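Local structure of Two-component system sensor histidine kinase (3OTT) at residues A19-V24 against S39-F44; V24-Q29 against T63-G68. The protein probably senses saccharides through this extracellular beta-propeller region and passes phosphate from ATP to a protein histidine through its kinase domain, in control of transcription. One frame throughout, in Å; residues are numbered along the deposited sequence. Where two conformers were deposited one is given.

Contacts 1 and 2 show how a beta-propeller is held first within a blade and then between blades. Contact 1 braces the lead-in to strand 24-29 against the hairpin turn of its own blade; contact 2 sets that strand against the start of strand 67-71 in the next one. Both are partly buried, but contact 1 runs out to exposed residues at Ala-19 and Glu-20, whereas none of the touching residues of contact 2 is exposed. An asparagine gripping backbone amides governs the first; a serine hydroxyl, a thiol and a leucine govern the second. Val-24 belongs to both, and a probable backbone bond from Ile-65 to Ser-39 joins them.

Contact 1: residues A19-V24 against S39-F44; sequences AEASVV and SNKGLF
Ala-19 meets Phe-44 at the ring's edge, where its CB lies near the ring plane, 4.2 Å from CZ, while its carbonyl rests against the aliphatic part of Lys-41. Glu-20 runs alongside the Lys-41 chain and points the same way, without a salt bridge, since OE1 of Glu-20 stays 6.2 Å from NZ of Lys-41. Ala-21, buried, fits its methyl into the angle between Phe-44 and the turn: CB approaches CE1 of Phe-44 obliquely at 3.7 Å and also touches the hydroxyl of Ser-39.

The partner here is the tight connection between the second and third strands of a four-stranded antiparallel propeller blade, a type I turn from Ser-39 to Gly-42. Ser-39 shapes it from within, its OG accepting from the Lys-41 amide as an ST turn and donating to the Gly-42 carbonyl. Asn-40, at the next turn position, reaches back to the incoming loop.

N of Ser-22 donates to OD1 of Asn-40 at 2.9 Å, only 17° from the carbonyl plane. N of Val-23 reaches OD1 of Asn-40 at 3.0 Å, but from well above that plane; one amide oxygen thus accepts from two consecutive N-H groups in different directions. A chi1 of 56° holds CG of Asn-40 between its backbone N and carbonyl carbon, turning the amide toward the loop and across the Val-23 side chain at about a right angle. O of Val-23 accepts a weak bond from N of Asn-40 at 2.9 Å, and a CA-H...O contact from Ser-39. At Val-24 the loop becomes strand, pairing with Ser-39 as an antiparallel non-hydrogen-bonded pair, CA to CA 4.3 Å, while on the other flank its backbone bonds to Thr-296 of the adjacent blade.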
loop_
_atom_site.group_PDB
_atom_site.type_symbol
_atom_site.label_atom_id
_atom_site.label_comp_id
_atom_site.label_asym_id
_atom_site.label_seq_id
_atom_site.Cartn_x
_atom_site.Cartn_y
_atom_site.Cartn_z
ATOM N N ALA B 19 40.671 -3.996 14.013
ATOM C CA ALA B 19 40.771 -5.318 14.612
ATOM C C ALA B 19 41.245 -6.461 13.678
ATOM O O ALA B 19 40.769 -7.599 13.830
ATOM C CB ALA B 19 39.404 -5.687 15.299
ATOM N N GLU B 20 42.153 -6.165 12.738
ATOM C CA GLU B 20 42.600 -7.117 11.682
ATOM C C GLU B 20 41.514 -7.823 10.815
ATOM O O GLU B 20 41.815 -8.757 10.045
ATOM C CB GLU B 20 43.604 -8.163 12.193
ATOM C CG GLU B 20 44.422 -8.859 11.013
ATOM C CD GLU B 20 45.900 -8.350 10.828
ATOM O OE1 GLU B 20 46.507 -7.763 11.772
ATOM O OE2 GLU B 20 46.465 -8.568 9.720
ATOM N N ALA B 21 40.278 -7.370 10.931
ATOM C CA ALA B 21 39.252 -7.834 10.045
ATOM C C ALA B 21 39.594 -7.239 8.665
ATOM O O ALA B 21 40.017 -6.110 8.564
ATOM C CB ALA B 21 37.930 -7.354 10.528
ATOM N N SER B 22 39.469 -7.986 7.601
ATOM C CA SER B 22 39.665 -7.361 6.307
ATOM C C SER B 22 38.713 -7.924 5.288
ATOM O O SER B 22 38.479 -7.263 4.287
ATOM C CB SER B 22 41.113 -7.443 5.849
ATOM O OG SER B 22 41.573 -8.776 5.857
ATOM N N VAL B 23 38.128 -9.099 5.584
ATOM C CA VAL B 23 37.113 -9.751 4.734
ATOM C C VAL B 23 35.658 -9.442 5.130
ATOM O O VAL B 23 35.214 -9.775 6.234
ATOM C CB VAL B 23 37.312 -11.320 4.648
ATOM C CG1 VAL B 23 36.365 -11.915 3.664
ATOM C CG2 VAL B 23 38.733 -11.693 4.212
ATOM N N VAL B 24 34.884 -8.858 4.209
ATOM C CA VAL B 24 33.488 -8.546 4.495
ATOM C C VAL B 24 32.582 -9.506 3.767
ATOM O O VAL B 24 32.672 -9.646 2.548
ATOM C CB VAL B 24 33.185 -7.093 4.135
ATOM C CG1 VAL B 24 31.685 -6.794 4.106
ATOM C CG2 VAL B 24 33.889 -6.183 5.075
ATOM N N SER B 39 32.105 -9.530 9.166
ATOM C CA SER B 39 33.460 -9.619 8.680
ATOM C C SER B 39 34.055 -10.960 9.130
ATOM O O SER B 39 33.399 -11.680 9.906
ATOM C CB SER B 39 34.298 -8.506 9.286
ATOM O OG SER B 39 34.588 -8.839 10.651
ATOM N N ASN B 40 35.297 -11.247 8.709
ATOM C CA ASN B 40 35.971 -12.502 9.080
ATOM C C ASN B 40 36.244 -12.639 10.574
ATOM O O ASN B 40 36.622 -13.708 11.018
ATOM C CB ASN B 40 37.290 -12.723 8.267
ATOM C CG ASN B 40 38.325 -11.542 8.384
ATOM O OD1 ASN B 40 37.990 -10.344 8.288
ATOM N ND2 ASN B 40 39.600 -11.907 8.541
ATOM N N LYS B 41 36.116 -11.547 11.328
ATOM C CA LYS B 41 36.406 -11.495 12.781
ATOM C C LYS B 41 35.155 -11.170 13.614
ATOM O O LYS B 41 35.217 -11.160 14.826
ATOM C CB LYS B 41 37.435 -10.387 13.098
ATOM C CG LYS B 41 38.887 -10.611 12.563
ATOM C CD LYS B 41 39.534 -11.863 13.127
ATOM C CE LYS B 41 40.590 -12.461 12.190
ATOM N NZ LYS B 41 41.964 -11.863 12.385
ATOM N N GLY B 42 34.035 -10.848 12.989
ATOM C CA GLY B 42 32.821 -10.617 13.746
ATOM C C GLY B 42 32.079 -9.431 13.220
ATOM O O GLY B 42 32.369 -8.933 12.125
ATOM N N LEU B 43 31.156 -8.937 14.015
ATOM C CA LEU B 43 30.175 -7.987 13.531
ATOM C C LEU B 43 30.670 -6.551 13.753
ATOM O O LEU B 43 31.187 -6.271 14.822
ATOM C CB LEU B 43 28.860 -8.241 14.287
ATOM C CG LEU B 43 27.770 -7.150 14.157
ATOM C CD1 LEU B 43 27.169 -7.226 12.743
ATOM C CD2 LEU B 43 26.673 -7.226 15.229
ATOM N N PHE B 44 30.525 -5.663 12.753
ATOM C CA PHE B 44 30.820 -4.218 12.863
ATOM C C PHE B 44 29.578 -3.377 12.479
ATOM O O PHE B 44 28.619 -3.908 11.844
ATOM C CB PHE B 44 31.951 -3.753 11.907
ATOM C CG PHE B 44 33.365 -4.153 12.333
ATOM C CD1 PHE B 44 33.833 -5.435 12.081
ATOM C CD2 PHE B 44 34.230 -3.215 12.901
ATOM C CE1 PHE B 44 35.103 -5.802 12.424
ATOM C CE2 PHE B 44 35.545 -3.564 13.266
ATOM C CZ PHE B 44 35.971 -4.873 13.015
#

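Contact 2: residues V24-Q29 against T63-G68; sequences VSCFLQ and TRIYCG
Ser-25 supplies the hydrogen bond of this contact, its OG donating to the carbonyl O of Ile-65. The modelled separation of OG of Ser-25 from O of Ile-65, 2.4 Å, is very short, and its exact value is doubtful. With chi1 at 61°, OG sits between the backbone N and the carbonyl carbon of Ser-25, where Gly-38 O on strand 35-39 is a weak, secondary partner for the same proton.

Van der Waals contact does the rest. Cys-26 is buried and its CB is directed toward 63-68; SG of Cys-26 lies 3.8 Å from CA of Cys-67. On the Ile-65 side, SG of Cys-26 rests 4.0 Å from the CG2 branch of Ile-65. Further along, Leu-28 spreads both methyls over the Gly-68 backbone, CD2 coming within 3.5 Å of the Gly-68 O and CD1 resting near the CA. Glycine makes room for this, because a CB at that position would clash with CD1 of Leu-28. Cutting Leu-28 back to an alanine removes both methyls and would probably leave a gap over the Gly-68 backbone.

Strands 24-29 and 67-71 are the first, innermost strands of successive blades, so these side chains fill the seam between two separate sheets. Phe-27 faces the other way, packing on strand 281-286 of the adjacent blade, the last of this propeller, which strand 13-15 completes to close the ring. Cys-67, by contrast, packs on strand 105-111 of the blade that follows, while Tyr-66 is anchored through its hydroxyl to Asp-81.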
loop_
_atom_site.group_PDB
_atom_site.type_symbol
_atom_site.label_atom_id
_atom_site.label_comp_id
_atom_site.label_asym_id
_atom_site.label_seq_id
_atom_site.Cartn_x
_atom_site.Cartn_y
_atom_site.Cartn_z
ATOM N N VAL B 24 34.884 -8.858 4.209
ATOM C CA VAL B 24 33.488 -8.546 4.495
ATOM C C VAL B 24 32.582 -9.506 3.767
ATOM O O VAL B 24 32.672 -9.646 2.548
ATOM C CB VAL B 24 33.185 -7.093 4.135
ATOM C CG1 VAL B 24 31.685 -6.794 4.106
ATOM C CG2 VAL B 24 33.889 -6.183 5.075
ATOM N N SER B 25 31.658 -10.142 4.455
ATOM C CA SER B 25 30.899 -11.155 3.757
ATOM C C SER B 25 29.415 -10.811 3.565
ATOM O O SER B 25 28.742 -11.550 2.870
ATOM C CB SER B 25 30.994 -12.443 4.550
ATOM O OG SER B 25 30.421 -12.137 5.823
ATOM N N CYS B 26 28.905 -9.779 4.276
ATOM C CA CYS B 26 27.526 -9.349 4.183
ATOM C C CYS B 26 27.290 -7.996 4.847
ATOM O O CYS B 26 28.112 -7.542 5.650
ATOM C CB CYS B 26 26.589 -10.352 4.834
ATOM S SG CYS B 26 27.016 -10.737 6.505
ATOM N N PHE B 27 26.132 -7.412 4.535
ATOM C CA PHE B 27 25.713 -6.100 5.037
ATOM C C PHE B 27 24.268 -6.242 5.396
ATOM O O PHE B 27 23.539 -6.962 4.706
ATOM C CB PHE B 27 25.772 -4.979 3.990
ATOM C CG PHE B 27 27.122 -4.739 3.417
ATOM C CD1 PHE B 27 27.558 -5.457 2.307
ATOM C CD2 PHE B 27 27.973 -3.807 3.984
ATOM C CE1 PHE B 27 28.802 -5.226 1.752
ATOM C CE2 PHE B 27 29.233 -3.612 3.454
ATOM C CZ PHE B 27 29.651 -4.283 2.345
ATOM N N LEU B 28 23.845 -5.533 6.447
ATOM C CA LEU B 28 22.430 -5.388 6.804
ATOM C C LEU B 28 22.212 -3.947 7.094
ATOM O O LEU B 28 23.130 -3.246 7.453
ATOM C CB LEU B 28 22.121 -6.204 8.054
ATOM C CG LEU B 28 22.338 -7.690 7.838
ATOM C CD1 LEU B 28 22.374 -8.456 9.165
ATOM C CD2 LEU B 28 21.237 -8.222 6.884
ATOM N N GLN B 29 20.988 -3.488 6.947
ATOM C CA GLN B 29 20.648 -2.127 7.289
ATOM C C GLN B 29 19.387 -2.188 8.145
ATOM O O GLN B 29 18.361 -2.705 7.677
ATOM C CB GLN B 29 20.354 -1.343 6.036
ATOM C CG GLN B 29 20.222 0.122 6.330
ATOM C CD GLN B 29 20.054 0.983 5.075
ATOM O OE1 GLN B 29 19.499 0.531 4.067
ATOM N NE2 GLN B 29 20.514 2.236 5.155
ATOM N N THR B 63 34.295 -14.061 15.521
ATOM C CA THR B 63 34.223 -15.229 14.675
ATOM C C THR B 63 33.754 -14.787 13.319
ATOM O O THR B 63 33.242 -13.677 13.161
ATOM C CB THR B 63 33.295 -16.323 15.304
ATOM O OG1 THR B 63 33.434 -17.552 14.612
ATOM C CG2 THR B 63 31.799 -15.908 15.352
ATOM N N ARG B 64 33.950 -15.609 12.309
ATOM C CA ARG B 64 33.607 -15.198 10.965
ATOM C C ARG B 64 32.091 -15.273 10.758
ATOM O O ARG B 64 31.451 -16.245 11.141
ATOM C CB ARG B 64 34.371 -16.029 9.922
ATOM C CG ARG B 64 34.003 -15.724 8.465
ATOM C CD ARG B 64 34.810 -16.569 7.436
ATOM N NE ARG B 64 35.255 -15.750 6.304
ATOM C CZ ARG B 64 36.494 -15.777 5.794
ATOM N NH1 ARG B 64 37.433 -16.633 6.252
ATOM N NH2 ARG B 64 36.789 -14.968 4.801
ATOM N N ILE B 65 31.540 -14.246 10.124
ATOM C CA ILE B 65 30.143 -14.176 9.823
ATOM C C ILE B 65 29.951 -14.488 8.328
ATOM O O ILE B 65 30.638 -13.911 7.487
ATOM C CB ILE B 65 29.630 -12.733 10.044
ATOM C CG1 ILE B 65 30.072 -12.173 11.410
ATOM C CG2 ILE B 65 28.070 -12.618 9.876
ATOM C CD1 ILE B 65 29.500 -12.919 12.570
ATOM N N TYR B 66 29.006 -15.351 7.976
ATOM C CA TYR B 66 28.845 -15.678 6.541
ATOM C C TYR B 66 27.645 -15.035 5.901
ATOM O O TYR B 66 27.598 -14.906 4.678
ATOM C CB TYR B 66 28.786 -17.183 6.354
ATOM C CG TYR B 66 30.068 -17.866 6.779
ATOM C CD1 TYR B 66 31.117 -18.070 5.856
ATOM C CD2 TYR B 66 30.215 -18.349 8.106
ATOM C CE1 TYR B 66 32.314 -18.714 6.237
ATOM C CE2 TYR B 66 31.453 -19.000 8.529
ATOM C CZ TYR B 66 32.483 -19.156 7.579
ATOM O OH TYR B 66 33.632 -19.795 7.941
ATOM N N CYS B 67 26.666 -14.657 6.722
ATOM C CA CYS B 67 25.405 -14.176 6.226
ATOM C C CYS B 67 24.662 -13.647 7.438
ATOM O O CYS B 67 25.060 -13.948 8.562
ATOM C CB CYS B 67 24.604 -15.321 5.599
ATOM S SG CYS B 67 24.088 -16.566 6.797
ATOM N N GLY B 68 23.604 -12.881 7.199
ATOM C CA GLY B 68 22.768 -12.372 8.267
ATOM C C GLY B 68 21.406 -11.966 7.775
ATOM O O GLY B 68 21.252 -11.709 6.607
#